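Local coordinates for glycoside hydrolase (Streptococcus pneumoniae serotype 4, PDB 6ORH), which probably acts as an alpha-L-fucosidase of glycoside hydrolase family 29, releasing fucose from host-derived carbohydrate antigens, at residues Glu47-Ser52 against Asp79-Tyr84. The protein carries 2 engineered substitutions. Numbering follows the deposited sequence. Where two conformers were deposited one is given.
Sequences ERFNPS and DGFVLY. With EDO (1,2-ethanediol), chain J.
The ring of Phe49 is held between Phe81 and Pro51. Over one face, displaced toward the rim, comes CE2 of Phe81, 4.2 Å from CG of Phe49; against the opposite face, over the ring centre, lies CD of Pro51 from the same loop. The two phenyl planes are inclined at 56° with centroids 5.8 Å apart, an oblique aromatic pair in which one ring carbon of Phe81 does the touching. At the far end of the Phe49 ring, CD2 of Leu83 approaches obliquely and meets CZ at 3.9 Å, the Leu83 side chain running roughly at a right angle to that of Phe49. With CG anti to the backbone N (chi1 -173°), Phe49 carries its ring across to the 79-84 segment. No hydrogen bond links the segments, and the three touching residues are all buried. Within the TIM-barrel-type fucosidase domain, the contact joins the loop between helices 31-35 and 56-65 to the one that follows strand 70-74. The latter is shaped locally by an Asx turn: Asp79 OD1 accepts from Phe81 N at 3.0 Å, the donor lying 36° out of the carboxylate plane. Beyond the pair, Phe29 meets the Phe49 ring and Tyr91 packs edge-to-face with Phe81, while Leu83 also rests on Leu105. The contact lies away from the sugar-binding sites, the Leu83 side chain being about 12 Å from a bound alpha-L-fucopyranose.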
loop_
_atom_site.group_PDB
_atom_site.type_symbol
_atom_site.label_atom_id
_atom_site.label_comp_id
_atom_site.label_asym_id
_atom_site.label_seq_id
_atom_site.Cartn_x
_atom_site.Cartn_y
_atom_site.Cartn_z
ATOM N N GLU A 47 -20.774 -3.730 -40.683
ATOM C CA GLU A 47 -19.904 -3.944 -41.835
ATOM C C GLU A 47 -18.441 -3.643 -41.491
ATOM O O GLU A 47 -17.538 -4.144 -42.163
ATOM C CB GLU A 47 -20.382 -3.169 -43.070
ATOM C CG GLU A 47 -21.845 -3.396 -43.401
ATOM C CD GLU A 47 -22.204 -4.651 -44.186
ATOM O OE1 GLU A 47 -21.282 -5.380 -44.606
ATOM O OE2 GLU A 47 -23.413 -4.899 -44.371
ATOM N N ARG A 48 -18.205 -2.846 -40.434
ATOM C CA ARG A 48 -16.843 -2.492 -40.042
ATOM C C ARG A 48 -16.161 -3.653 -39.300
ATOM O O ARG A 48 -14.937 -3.670 -39.171
ATOM C CB ARG A 48 -16.832 -1.216 -39.189
ATOM C CG ARG A 48 -17.262 0.052 -39.919
ATOM C CD ARG A 48 -16.106 0.866 -40.466
ATOM N NE ARG A 48 -15.238 1.414 -39.427
ATOM C CZ ARG A 48 -15.423 2.589 -38.824
ATOM N NH1 ARG A 48 -16.444 3.354 -39.157
ATOM N NH2 ARG A 48 -14.587 3.000 -37.887
ATOM N N PHE A 49 -16.952 -4.622 -38.828
ATOM C CA PHE A 49 -16.399 -5.741 -38.062
ATOM C C PHE A 49 -15.888 -6.819 -39.025
ATOM O O PHE A 49 -16.647 -7.725 -39.401
ATOM C CB PHE A 49 -17.432 -6.298 -37.066
ATOM C CG PHE A 49 -16.863 -7.346 -36.145
ATOM C CD1 PHE A 49 -16.049 -6.980 -35.073
ATOM C CD2 PHE A 49 -17.069 -8.697 -36.399
ATOM C CE1 PHE A 49 -15.451 -7.959 -34.285
ATOM C CE2 PHE A 49 -16.517 -9.672 -35.578
ATOM C CZ PHE A 49 -15.720 -9.289 -34.511
ATOM N N ASN A 50 -14.590 -6.754 -39.367
ATOM C CA ASN A 50 -13.996 -7.713 -40.295
ATOM C C ASN A 50 -12.530 -8.008 -39.969
ATOM O O ASN A 50 -11.615 -7.669 -40.718
ATOM C CB ASN A 50 -14.224 -7.382 -41.776
ATOM C CG ASN A 50 -13.773 -8.519 -42.673
ATOM O OD1 ASN A 50 -13.590 -9.663 -42.227
ATOM N ND2 ASN A 50 -13.560 -8.208 -43.937
ATOM N N PRO A 51 -12.242 -8.679 -38.835
ATOM C CA PRO A 51 -10.881 -9.145 -38.536
ATOM C C PRO A 51 -10.484 -10.395 -39.332
ATOM O O PRO A 51 -10.543 -11.543 -38.826
ATOM C CB PRO A 51 -10.987 -9.514 -37.049
ATOM C CG PRO A 51 -12.440 -9.981 -36.919
ATOM C CD PRO A 51 -13.230 -9.030 -37.796
ATOM N N SER A 52 -10.014 -10.179 -40.563
ATOM C CA SER A 52 -9.843 -11.293 -41.488
ATOM C C SER A 52 -8.680 -12.206 -41.100
ATOM O O SER A 52 -8.646 -13.364 -41.532
ATOM C CB SER A 52 -9.683 -10.817 -42.904
ATOM O OG SER A 52 -8.579 -9.930 -42.975
ATOM N N ASP A 79 -22.146 -1.780 -26.028
ATOM C CA ASP A 79 -22.701 -1.402 -27.329
ATOM C C ASP A 79 -23.752 -2.400 -27.828
ATOM O O ASP A 79 -24.521 -2.098 -28.744
ATOM C CB ASP A 79 -21.573 -1.267 -28.347
ATOM C CG ASP A 79 -20.734 -2.524 -28.467
ATOM O OD1 ASP A 79 -21.153 -3.448 -29.221
ATOM O OD2 ASP A 79 -19.695 -2.582 -27.787
ATOM N N GLY A 80 -23.779 -3.620 -27.267
ATOM C CA GLY A 80 -24.861 -4.560 -27.537
ATOM C C GLY A 80 -24.634 -5.463 -28.754
ATOM O O GLY A 80 -25.473 -6.290 -29.079
ATOM N N PHE A 81 -23.518 -5.312 -29.449
ATOM C CA PHE A 81 -23.229 -6.185 -30.584
ATOM C C PHE A 81 -22.758 -7.559 -30.099
ATOM O O PHE A 81 -21.775 -7.647 -29.358
ATOM C CB PHE A 81 -22.202 -5.497 -31.479
ATOM C CG PHE A 81 -21.932 -6.231 -32.764
ATOM C CD1 PHE A 81 -22.856 -6.199 -33.803
ATOM C CD2 PHE A 81 -20.776 -6.980 -32.923
ATOM C CE1 PHE A 81 -22.607 -6.851 -35.002
ATOM C CE2 PHE A 81 -20.532 -7.635 -34.126
ATOM C CZ PHE A 81 -21.452 -7.581 -35.149
ATOM N N VAL A 82 -23.443 -8.619 -30.571
ATOM C CA VAL A 82 -23.247 -9.964 -30.051
ATOM C C VAL A 82 -22.269 -10.720 -30.951
ATOM O O VAL A 82 -22.410 -10.694 -32.170
ATOM C CB VAL A 82 -24.612 -10.654 -29.891
ATOM C CG1 VAL A 82 -24.451 -12.048 -29.307
ATOM C CG2 VAL A 82 -25.545 -9.816 -29.004
ATOM N N LEU A 83 -21.255 -11.383 -30.368
ATOM C CA LEU A 83 -20.134 -11.910 -31.146
ATOM C C LEU A 83 -20.300 -13.415 -31.409
ATOM O O LEU A 83 -19.344 -14.102 -31.792
ATOM C CB LEU A 83 -18.833 -11.597 -30.390
ATOM C CG LEU A 83 -18.545 -10.098 -30.249
ATOM C CD1 LEU A 83 -17.304 -9.894 -29.399
ATOM C CD2 LEU A 83 -18.328 -9.457 -31.621
ATOM N N TYR A 84 -21.514 -13.928 -31.169
ATOM C CA TYR A 84 -21.879 -15.279 -31.584
ATOM C C TYR A 84 -23.245 -15.148 -32.250
ATOM O O TYR A 84 -23.953 -14.176 -32.015
ATOM C CB TYR A 84 -21.871 -16.266 -30.408
ATOM C CG TYR A 84 -23.010 -16.111 -29.428
ATOM C CD1 TYR A 84 -22.954 -15.170 -28.402
ATOM C CD2 TYR A 84 -24.176 -16.876 -29.543
ATOM C CE1 TYR A 84 -24.011 -15.022 -27.513
ATOM C CE2 TYR A 84 -25.240 -16.728 -28.662
ATOM C CZ TYR A 84 -25.167 -15.781 -27.650
ATOM O OH TYR A 84 -26.236 -15.617 -26.810
HETATM C C1 EDO J . -8.317 -16.948 -40.066
HETATM O O1 EDO J . -8.946 -15.729 -39.803
HETATM C C2 EDO J . -7.532 -16.757 -41.278
HETATM O O2 EDO J . -8.384 -16.162 -42.229
#